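Local coordinates for 5-carboxyvanillate decarboxylase (Sphingomonas paucimobilis, PDB 4NG3), which probably acts as a manganese-dependent carboxy-lyase of the amidohydrolase family that removes a carboxyl group from 5-carboxyvanillate, at residues Glu8-Phe13 against Tyr298-Met303; Ala268-Gly273 against Met293-Tyr298. All blocks are in the same frame, centred on the assembly; numbering follows the deposited sequence.

Interaction 1: Glu8-Phe13 against Tyr298-Met303; sequences EEAVTF and YPYQPM. With MN (manganese (II) ion), chain I; 1DF (4-hydroxy-3-methoxy-5-nitrobenzoic acid), chain J.
At the manganese site on the rim of the amidohydrolase TIM barrel, Glu9 and Ala10 of strand 5-11 hold the loop Tyr298-Tyr300. The Glu9 chain folds back at chi2 (-47°), bringing OE2 to Tyr298 N at 2.9 Å; this N-H arrives on the syn side, tilted from the carboxylate plane. The other oxygen, OE1, takes the N-H groups of Glu8 and Asp297, so backbone amides hold both ends of the carboxylate. One residue on, Ala10 N donates to Tyr298 O (2.8 Å). A cis peptide then turns the chain into Pro299, whose CB lies over one face of the Tyr298 ring, with Met303 CE over the opposite face. Ala10 CB touches Tyr300 CE2 at 3.7 Å. The Tyr300 ring carries the bound nitrobenzoate on one face: the ligand ring atom named CO2 lies 3.2 Å above the plane of the Tyr300 ring, over its centre, and Tyr300 OH is hydrogen-bonded to Thr77 OG1. A serine in place of Tyr300 would probably take away the flat support against the ligand ring and leave Thr77 OG1 without its phenol partner. Extended Glu8 brings OE2 to manganese at 2.2 Å, while Tyr172 bonds to OE1. Leu53 of helix 49-54 packs on Ala10, Pro299 and Tyr300, Arg60 of helix 59-67 touches Tyr298, and strand 71-76 pairs with strand 5-11 beyond.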
ATOM      1  N   GLU A   8     -19.190   0.015  -8.501  1.00  8.45           N
ATOM      2  CA  GLU A   8     -18.228  -1.032  -8.861  1.00  9.97           C
ATOM      3  C   GLU A   8     -18.901  -2.398  -8.906  1.00 12.57           C
ATOM      4  O   GLU A   8     -18.517  -3.324  -8.198  1.00 10.36           O
ATOM      5  CB  GLU A   8     -17.014  -1.056  -7.912  1.00  9.11           C
ATOM      6  CG  GLU A   8     -15.823  -1.867  -8.465  1.00  7.67           C
ATOM      7  CD  GLU A   8     -14.678  -2.011  -7.467  1.00 13.02           C
ATOM      8  OE1 GLU A   8     -14.147  -0.978  -6.998  1.00 10.75           O
ATOM      9  OE2 GLU A   8     -14.315  -3.161  -7.143  1.00 11.97           O
ATOM     10  N   GLU A   9     -19.905  -2.520  -9.760  1.00  6.56           N
ATOM     11  CA  GLU A   9     -20.756  -3.693  -9.716  1.00  6.03           C
ATOM     12  C   GLU A   9     -20.447  -4.616 -10.877  1.00 11.46           C
ATOM     13  O   GLU A   9     -20.657  -4.275 -12.043  1.00  7.71           O
ATOM     14  CB  GLU A   9     -22.215  -3.259  -9.683  1.00  8.39           C
ATOM     15  CG  GLU A   9     -22.457  -2.101  -8.700  1.00 11.84           C
ATOM     16  CD  GLU A   9     -21.798  -2.353  -7.341  1.00 14.74           C
ATOM     17  OE1 GLU A   9     -21.114  -1.443  -6.808  1.00 14.46           O
ATOM     18  OE2 GLU A   9     -21.961  -3.476  -6.814  1.00 11.17           O
ATOM     19  N   ALA A  10     -19.924  -5.786 -10.543  1.00  9.54           N
ATOM     20  CA  ALA A  10     -19.386  -6.692 -11.543  1.00  7.84           C
ATOM     21  C   ALA A  10     -20.479  -7.475 -12.261  1.00  6.75           C
ATOM     22  O   ALA A  10     -21.490  -7.837 -11.670  1.00  6.83           O
ATOM     23  CB  ALA A  10     -18.375  -7.648 -10.893  1.00  6.54           C
ATOM     24  N   VAL A  11     -20.252  -7.730 -13.544  1.00  6.93           N
ATOM     25  CA  VAL A  11     -21.145  -8.518 -14.362  1.00 12.47           C
ATOM     26  C   VAL A  11     -20.272  -9.306 -15.341  1.00 10.45           C
ATOM     27  O   VAL A  11     -19.087  -8.996 -15.522  1.00  9.43           O
ATOM     28  CB  VAL A  11     -22.120  -7.603 -15.154  1.00 13.88           C
ATOM     29  CG1 VAL A  11     -21.375  -6.872 -16.260  1.00 12.07           C
ATOM     30  CG2 VAL A  11     -23.287  -8.399 -15.733  1.00 13.60           C
ATOM     31  N   THR A  12     -20.831 -10.344 -15.947  1.00  8.85           N
ATOM     32  CA  THR A  12     -20.150 -11.004 -17.045  1.00 11.12           C
ATOM     33  C   THR A  12     -21.168 -11.458 -18.074  1.00 12.24           C
ATOM     34  O   THR A  12     -22.369 -11.430 -17.816  1.00 11.28           O
ATOM     35  CB  THR A  12     -19.327 -12.213 -16.573  1.00 13.88           C
ATOM     36  OG1 THR A  12     -18.509 -12.681 -17.659  1.00  8.53           O
ATOM     37  CG2 THR A  12     -20.255 -13.329 -16.115  1.00  8.49           C
ATOM     38  N   PHE A  13     -20.679 -11.875 -19.234  1.00 14.86           N
ATOM     39  CA  PHE A  13     -21.527 -12.317 -20.333  1.00 13.70           C
ATOM     40  C   PHE A  13     -21.026 -13.660 -20.840  1.00 12.89           C
ATOM     41  O   PHE A  13     -19.832 -13.956 -20.751  1.00 11.26           O
ATOM     42  CB  PHE A  13     -21.504 -11.282 -21.457  1.00  9.14           C
ATOM     43  CG  PHE A  13     -21.763  -9.879 -20.979  1.00 10.75           C
ATOM     44  CD1 PHE A  13     -23.050  -9.472 -20.661  1.00  9.18           C
ATOM     45  CD2 PHE A  13     -20.721  -8.981 -20.817  1.00 12.28           C
ATOM     46  CE1 PHE A  13     -23.291  -8.189 -20.192  1.00  8.38           C
ATOM     47  CE2 PHE A  13     -20.958  -7.700 -20.359  1.00 17.33           C
ATOM     48  CZ  PHE A  13     -22.251  -7.305 -20.050  1.00 13.30           C
ATOM     49  N   TYR A 298     -20.625  -5.729  -5.575  1.00  8.58           N
ATOM     50  CA  TYR A 298     -21.446  -6.917  -5.822  1.00  6.83           C
ATOM     51  C   TYR A 298     -20.931  -7.621  -7.087  1.00  8.00           C
ATOM     52  O   TYR A 298     -20.534  -6.944  -8.043  1.00  9.80           O
ATOM     53  CB  TYR A 298     -22.906  -6.483  -6.029  1.00  7.76           C
ATOM     54  CG  TYR A 298     -23.874  -7.626  -6.195  1.00 11.44           C
ATOM     55  CD1 TYR A 298     -24.402  -8.267  -5.089  1.00 14.92           C
ATOM     56  CD2 TYR A 298     -24.268  -8.057  -7.458  1.00 10.11           C
ATOM     57  CE1 TYR A 298     -25.285  -9.322  -5.228  1.00 15.99           C
ATOM     58  CE2 TYR A 298     -25.144  -9.113  -7.609  1.00 11.79           C
ATOM     59  CZ  TYR A 298     -25.652  -9.739  -6.487  1.00 12.76           C
ATOM     60  OH  TYR A 298     -26.533 -10.787  -6.614  1.00 14.97           O
ATOM     61  N   PRO A 299     -20.943  -8.970  -7.116  1.00  9.47           N
ATOM     62  CA  PRO A 299     -21.384  -9.903  -6.073  1.00  8.73           C
ATOM     63  C   PRO A 299     -20.267 -10.396  -5.158  1.00  8.44           C
ATOM     64  O   PRO A 299     -20.495 -11.344  -4.398  1.00 10.17           O
ATOM     65  CB  PRO A 299     -21.947 -11.077  -6.879  1.00  9.93           C
ATOM     66  CG  PRO A 299     -21.116 -11.099  -8.102  1.00 12.16           C
ATOM     67  CD  PRO A 299     -20.721  -9.665  -8.396  1.00 10.49           C
ATOM     68  N   TYR A 300     -19.097  -9.763  -5.219  1.00  9.86           N
ATOM     69  CA  TYR A 300     -17.985 -10.142  -4.352  1.00  9.81           C
ATOM     70  C   TYR A 300     -18.199  -9.660  -2.918  1.00 10.83           C
ATOM     71  O   TYR A 300     -17.588 -10.180  -1.986  1.00 17.39           O
ATOM     72  CB  TYR A 300     -16.657  -9.636  -4.926  1.00 10.83           C
ATOM     73  CG  TYR A 300     -16.415 -10.143  -6.328  1.00  6.74           C
ATOM     74  CD1 TYR A 300     -16.128 -11.491  -6.560  1.00  7.68           C
ATOM     75  CD2 TYR A 300     -16.527  -9.293  -7.429  1.00 10.17           C
ATOM     76  CE1 TYR A 300     -15.927 -11.968  -7.838  1.00  9.10           C
ATOM     77  CE2 TYR A 300     -16.334  -9.768  -8.720  1.00 11.16           C
ATOM     78  CZ  TYR A 300     -16.030 -11.106  -8.912  1.00 13.45           C
ATOM     79  OH  TYR A 300     -15.825 -11.596 -10.176  1.00 10.16           O
ATOM     80  N   GLN A 301     -19.066  -8.659  -2.755  1.00  6.56           N
ATOM     81  CA  GLN A 301     -19.524  -8.190  -1.442  1.00 10.55           C
ATOM     82  C   GLN A 301     -21.042  -8.158  -1.469  1.00 10.82           C
ATOM     83  O   GLN A 301     -21.635  -7.911  -2.522  1.00 10.00           O
ATOM     84  CB  GLN A 301     -19.040  -6.765  -1.153  1.00  8.41           C
ATOM     85  CG  GLN A 301     -17.545  -6.565  -1.180  1.00 14.81           C
ATOM     86  CD  GLN A 301     -16.954  -6.463   0.204  1.00 15.97           C
ATOM     87  OE1 GLN A 301     -17.676  -6.408   1.207  1.00 20.59           O
ATOM     88  NE2 GLN A 301     -15.633  -6.440   0.272  1.00 11.47           N
ATOM     89  N   PRO A 302     -21.681  -8.390  -0.312  1.00  9.08           N
ATOM     90  CA  PRO A 302     -23.148  -8.343  -0.218  1.00 11.92           C
ATOM     91  C   PRO A 302     -23.693  -6.909  -0.153  1.00 12.28           C
ATOM     92  O   PRO A 302     -23.007  -6.005   0.339  1.00 10.57           O
ATOM     93  CB  PRO A 302     -23.428  -9.086   1.091  1.00 10.46           C
ATOM     94  CG  PRO A 302     -22.194  -8.855   1.914  1.00 11.28           C
ATOM     95  CD  PRO A 302     -21.060  -8.874   0.938  1.00  8.45           C
ATOM     96  N   MET A 303     -24.914  -6.692  -0.637  1.00 10.49           N
ATOM     97  CA  MET A 303     -25.417  -5.322  -0.744  1.00  6.78           C
ATOM     98  C   MET A 303     -25.837  -4.694   0.580  1.00  6.88           C
ATOM     99  O   MET A 303     -25.548  -3.526   0.816  1.00  9.43           O
ATOM    100  CB  MET A 303     -26.593  -5.228  -1.726  1.00  7.25           C
ATOM    101  CG  MET A 303     -26.282  -5.715  -3.108  1.00  7.83           C
ATOM    102  SD  MET A 303     -27.547  -5.166  -4.264  1.00 11.60           S
ATOM    103  CE  MET A 303     -27.323  -6.439  -5.518  1.00 11.34           C
TER
HETATM  104 MN    MN I 401     -14.418  -5.303  -7.694  0.74  7.79          MN
HETATM  105  C1  1DF J 402     -12.925 -10.401  -5.784  1.00  8.86           C
HETATM  106  CO1 1DF J 402     -13.017  -9.123  -5.227  1.00  9.82           C
HETATM  107  CO2 1DF J 402     -12.972 -10.572  -7.159  1.00 10.35           C
HETATM  108  CM1 1DF J 402     -13.166  -8.017  -6.068  1.00  8.95           C
HETATM  109  CM2 1DF J 402     -13.118  -9.473  -7.981  1.00 13.40           C
HETATM  110  OM  1DF J 402     -13.181  -9.577  -9.349  1.00 14.71           O
HETATM  111  CZ  1DF J 402     -13.221  -8.209  -7.440  1.00 15.17           C
HETATM  112  CC  1DF J 402     -12.761 -11.625  -4.956  1.00 15.14           C
HETATM  113  CV  1DF J 402     -12.645 -10.659 -10.027  1.00 10.40           C
HETATM  114  O1  1DF J 402     -13.091 -11.630  -3.745  1.00 13.71           O
HETATM  115  O2  1DF J 402     -12.292 -12.666  -5.494  1.00 13.42           O
HETATM  116  O3  1DF J 402     -13.775  -7.260  -8.255  1.00 13.93           O
HETATM  117  N   1DF J 402     -12.953  -6.681  -5.581  1.00 18.74           N
HETATM  118  O11 1DF J 402     -13.182  -5.636  -6.343  1.00 17.03           O
HETATM  119  O22 1DF J 402     -12.539  -6.501  -4.370  1.00 22.30           O
HETATM  120  O   HOH W   1     -16.223  -5.223  -9.011  1.00 16.84           O

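Interaction 2: Ala268-Gly273 against Met293-Tyr298; sequences AITTSG and MWAIDY. With MN (manganese (II) ion), chain I; 1DF (4-hydroxy-3-methoxy-5-nitrobenzoic acid), chain J.
Thr271 OG1 receives a weak, long bond from Ala295 N (3.4 Å) and also meets a water 2.9 Å away. That water reaches Ala295 O at 2.7 Å as well, so it bridges the segments 268-273 and 293-298 where the last two strands of the parallel TIM-barrel sheet run out into their C-terminal loops. Thr271 OG1 sits between its own backbone N and carbonyl carbon (chi1 64°), which aims it across at the Trp294-Ala295 backbone. Behind this point the strands pair as parallel neighbours: Met293 N donates to Ile269 O at 2.8 Å, and Thr271 N returns a weak bond to Met293 O. Thr270 and Met293 form the bridge pair, their side chains on the same face of the sheet; Met293, bent at chi3, lays its CE against Ala268 CB and packs on Ala328 and Ile331 of helix 317-331. Nearer the active site, Ala295 CB and Ser272 CB meet at 3.9 Å, and a second water links Gly273 N with Ile296 O. Asp297 completes this side of the metal site: OD1 binds manganese at 2.2 Å, while OD2 is hydrogen-bonded to His227 NE2 and lies 2.7 Å from the ligand's nitro oxygen O11.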
ATOM      1  N   ALA A 268     -10.841  10.244  -8.823  1.00 10.83           N
ATOM      2  CA  ALA A 268     -11.888  10.165  -7.798  1.00  9.43           C
ATOM      3  C   ALA A 268     -11.806   8.760  -7.235  1.00  7.40           C
ATOM      4  O   ALA A 268     -11.178   7.883  -7.844  1.00  8.33           O
ATOM      5  CB  ALA A 268     -13.279  10.423  -8.387  1.00  9.44           C
ATOM      6  N   ILE A 269     -12.390   8.532  -6.062  1.00  5.10           N
ATOM      7  CA  ILE A 269     -12.312   7.195  -5.467  1.00  5.19           C
ATOM      8  C   ILE A 269     -13.695   6.645  -5.136  1.00  9.97           C
ATOM      9  O   ILE A 269     -14.662   7.395  -5.056  1.00  6.80           O
ATOM     10  CB  ILE A 269     -11.444   7.158  -4.182  1.00  5.04           C
ATOM     11  CG1 ILE A 269     -12.180   7.825  -3.009  1.00  5.08           C
ATOM     12  CG2 ILE A 269     -10.084   7.819  -4.431  1.00  9.22           C
ATOM     13  CD1 ILE A 269     -11.487   7.591  -1.678  1.00  5.11           C
ATOM     14  N   THR A 270     -13.788   5.330  -4.980  1.00  5.02           N
ATOM     15  CA  THR A 270     -15.009   4.723  -4.463  1.00  5.05           C
ATOM     16  C   THR A 270     -14.724   3.958  -3.166  1.00  5.72           C
ATOM     17  O   THR A 270     -13.571   3.691  -2.830  1.00  9.25           O
ATOM     18  CB  THR A 270     -15.686   3.771  -5.471  1.00 10.85           C
ATOM     19  OG1 THR A 270     -15.110   2.456  -5.380  1.00  8.21           O
ATOM     20  CG2 THR A 270     -15.561   4.314  -6.890  1.00  6.56           C
ATOM     21  N   THR A 271     -15.787   3.601  -2.454  1.00  5.13           N
ATOM     22  CA  THR A 271     -15.688   2.950  -1.157  1.00  6.56           C
ATOM     23  C   THR A 271     -15.850   1.433  -1.235  1.00  6.34           C
ATOM     24  O   THR A 271     -16.085   0.783  -0.215  1.00  6.76           O
ATOM     25  CB  THR A 271     -16.752   3.488  -0.190  1.00  5.30           C
ATOM     26  OG1 THR A 271     -18.059   3.154  -0.674  1.00  6.34           O
ATOM     27  CG2 THR A 271     -16.633   5.007  -0.050  1.00  5.96           C
ATOM     28  N   SER A 272     -15.737   0.867  -2.431  1.00  7.13           N
ATOM     29  CA  SER A 272     -15.914  -0.576  -2.589  1.00  7.92           C
ATOM     30  C   SER A 272     -15.026  -1.368  -1.634  1.00  5.97           C
ATOM     31  O   SER A 272     -13.814  -1.150  -1.575  1.00  9.97           O
ATOM     32  CB  SER A 272     -15.641  -1.005  -4.023  1.00 10.94           C
ATOM     33  OG  SER A 272     -14.397  -0.510  -4.469  1.00  8.42           O
ATOM     34  N   GLY A 273     -15.640  -2.257  -0.866  1.00  9.20           N
ATOM     35  CA  GLY A 273     -14.889  -3.143   0.017  1.00  8.94           C
ATOM     36  C   GLY A 273     -14.180  -2.476   1.177  1.00  9.25           C
ATOM     37  O   GLY A 273     -13.374  -3.112   1.861  1.00  7.19           O
ATOM     38  N   MET A 293     -17.052   8.349  -4.030  1.00  5.25           N
ATOM     39  CA  MET A 293     -18.298   7.714  -4.472  1.00  5.31           C
ATOM     40  C   MET A 293     -18.534   6.412  -3.737  1.00 10.23           C
ATOM     41  O   MET A 293     -17.602   5.692  -3.397  1.00  8.19           O
ATOM     42  CB  MET A 293     -18.248   7.425  -5.972  1.00  5.92           C
ATOM     43  CG  MET A 293     -18.282   8.665  -6.835  1.00  8.74           C
ATOM     44  SD  MET A 293     -18.062   8.314  -8.595  1.00 10.46           S
ATOM     45  CE  MET A 293     -16.278   8.086  -8.660  1.00 11.52           C
ATOM     46  N   TRP A 294     -19.796   6.113  -3.508  1.00  6.85           N
ATOM     47  CA  TRP A 294     -20.175   4.870  -2.856  1.00  8.95           C
ATOM     48  C   TRP A 294     -20.193   3.741  -3.874  1.00  8.82           C
ATOM     49  O   TRP A 294     -20.496   3.959  -5.049  1.00  9.86           O
ATOM     50  CB  TRP A 294     -21.561   5.046  -2.226  1.00  7.52           C
ATOM     51  CG  TRP A 294     -22.116   3.805  -1.622  1.00  5.89           C
ATOM     52  CD1 TRP A 294     -21.700   3.201  -0.468  1.00  7.04           C
ATOM     53  CD2 TRP A 294     -23.195   3.012  -2.127  1.00  6.58           C
ATOM     54  NE1 TRP A 294     -22.444   2.074  -0.234  1.00  5.85           N
ATOM     55  CE2 TRP A 294     -23.375   1.938  -1.232  1.00  6.80           C
ATOM     56  CE3 TRP A 294     -24.018   3.098  -3.257  1.00  8.56           C
ATOM     57  CZ2 TRP A 294     -24.346   0.956  -1.425  1.00  6.57           C
ATOM     58  CZ3 TRP A 294     -24.989   2.131  -3.447  1.00  7.87           C
ATOM     59  CH2 TRP A 294     -25.149   1.072  -2.532  1.00  8.09           C
ATOM     60  N   ALA A 295     -19.880   2.532  -3.424  1.00  5.87           N
ATOM     61  CA  ALA A 295     -20.025   1.339  -4.240  1.00  5.65           C
ATOM     62  C   ALA A 295     -20.267   0.140  -3.342  1.00 10.29           C
ATOM     63  O   ALA A 295     -20.069   0.220  -2.128  1.00 10.61           O
ATOM     64  CB  ALA A 295     -18.785   1.113  -5.094  1.00  7.73           C
ATOM     65  N   ILE A 296     -20.665  -0.978  -3.945  1.00  9.11           N
ATOM     66  CA  ILE A 296     -20.916  -2.204  -3.193  1.00  8.64           C
ATOM     67  C   ILE A 296     -19.843  -3.238  -3.449  1.00  5.78           C
ATOM     68  O   ILE A 296     -19.391  -3.887  -2.509  1.00 10.20           O
ATOM     69  CB  ILE A 296     -22.268  -2.851  -3.575  1.00  8.09           C
ATOM     70  CG1 ILE A 296     -23.425  -1.916  -3.248  1.00  9.78           C
ATOM     71  CG2 ILE A 296     -22.461  -4.220  -2.857  1.00  8.00           C
ATOM     72  CD1 ILE A 296     -24.737  -2.364  -3.863  1.00  7.19           C
ATOM     73  N   ASP A 297     -19.440  -3.368  -4.716  1.00  5.74           N
ATOM     74  CA  ASP A 297     -18.569  -4.458  -5.181  1.00  6.55           C
ATOM     75  C   ASP A 297     -19.334  -5.796  -5.249  1.00  6.72           C
ATOM     76  O   ASP A 297     -18.757  -6.865  -5.012  1.00  8.66           O
ATOM     77  CB  ASP A 297     -17.315  -4.592  -4.290  1.00  7.78           C
ATOM     78  CG  ASP A 297     -16.043  -4.872  -5.077  1.00 22.55           C
ATOM     79  OD1 ASP A 297     -16.121  -5.371  -6.222  1.00 16.29           O
ATOM     80  OD2 ASP A 297     -14.948  -4.605  -4.525  1.00 28.26           O
ATOM     81  N   TYR A 298     -20.625  -5.729  -5.575  1.00  8.58           N
ATOM     82  CA  TYR A 298     -21.446  -6.917  -5.822  1.00  6.83           C
ATOM     83  C   TYR A 298     -20.931  -7.621  -7.087  1.00  8.00           C
ATOM     84  O   TYR A 298     -20.534  -6.944  -8.043  1.00  9.80           O
ATOM     85  CB  TYR A 298     -22.906  -6.483  -6.029  1.00  7.76           C
ATOM     86  CG  TYR A 298     -23.874  -7.626  -6.195  1.00 11.44           C
ATOM     87  CD1 TYR A 298     -24.402  -8.267  -5.089  1.00 14.92           C
ATOM     88  CD2 TYR A 298     -24.268  -8.057  -7.458  1.00 10.11           C
ATOM     89  CE1 TYR A 298     -25.285  -9.322  -5.228  1.00 15.99           C
ATOM     90  CE2 TYR A 298     -25.144  -9.113  -7.609  1.00 11.79           C
ATOM     91  CZ  TYR A 298     -25.652  -9.739  -6.487  1.00 12.76           C
ATOM     92  OH  TYR A 298     -26.533 -10.787  -6.614  1.00 14.97           O
TER
HETATM   93 MN    MN I 401     -14.418  -5.303  -7.694  0.74  7.79          MN
HETATM   94  C1  1DF J 402     -12.925 -10.401  -5.784  1.00  8.86           C
HETATM   95  CO1 1DF J 402     -13.017  -9.123  -5.227  1.00  9.82           C
HETATM   96  CO2 1DF J 402     -12.972 -10.572  -7.159  1.00 10.35           C
HETATM   97  CM1 1DF J 402     -13.166  -8.017  -6.068  1.00  8.95           C
HETATM   98  CM2 1DF J 402     -13.118  -9.473  -7.981  1.00 13.40           C
HETATM   99  OM  1DF J 402     -13.181  -9.577  -9.349  1.00 14.71           O
HETATM  100  CZ  1DF J 402     -13.221  -8.209  -7.440  1.00 15.17           C
HETATM  101  CC  1DF J 402     -12.761 -11.625  -4.956  1.00 15.14           C
HETATM  102  CV  1DF J 402     -12.645 -10.659 -10.027  1.00 10.40           C
HETATM  103  O1  1DF J 402     -13.091 -11.630  -3.745  1.00 13.71           O
HETATM  104  O2  1DF J 402     -12.292 -12.666  -5.494  1.00 13.42           O
HETATM  105  O3  1DF J 402     -13.775  -7.260  -8.255  1.00 13.93           O
HETATM  106  N   1DF J 402     -12.953  -6.681  -5.581  1.00 18.74           N
HETATM  107  O11 1DF J 402     -13.182  -5.636  -6.343  1.00 17.03           O
HETATM  108  O22 1DF J 402     -12.539  -6.501  -4.370  1.00 22.30           O
HETATM  109  O   HOH W   2     -18.954   0.608   0.262  1.00  8.21           O
HETATM  110  O   HOH W   3     -18.337  -2.533  -0.322  1.00 14.78           O
HETATM  111  O   HOH W   1     -16.223  -5.223  -9.011  1.00 16.84           O

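Interactions 1 and 2 share Tyr298 and approach the manganese from two directions: Glu8 comes from strand 5-11, Asp297 from the loop after strand 292-293. His174, the nitrobenzoate's O3 and O11, and a water complete the metal's coordination. The two contacts, their centres about 11 Å apart, are also stitched directly, with Glu8 OE1 2.6 Å from Ser272 OG and Glu9 OE1 2.9 Å from Ile296 N, both probable hydrogen bonds. Ser272 thus acts as a second-shell partner for a metal-binding carboxylate, and Glu9 fixes the turn just ahead of Asp297. Arg46 of the same chain and Arg238 of the second subunit are also hydrogen-bonded to the ligand, so the pocket draws on both chains.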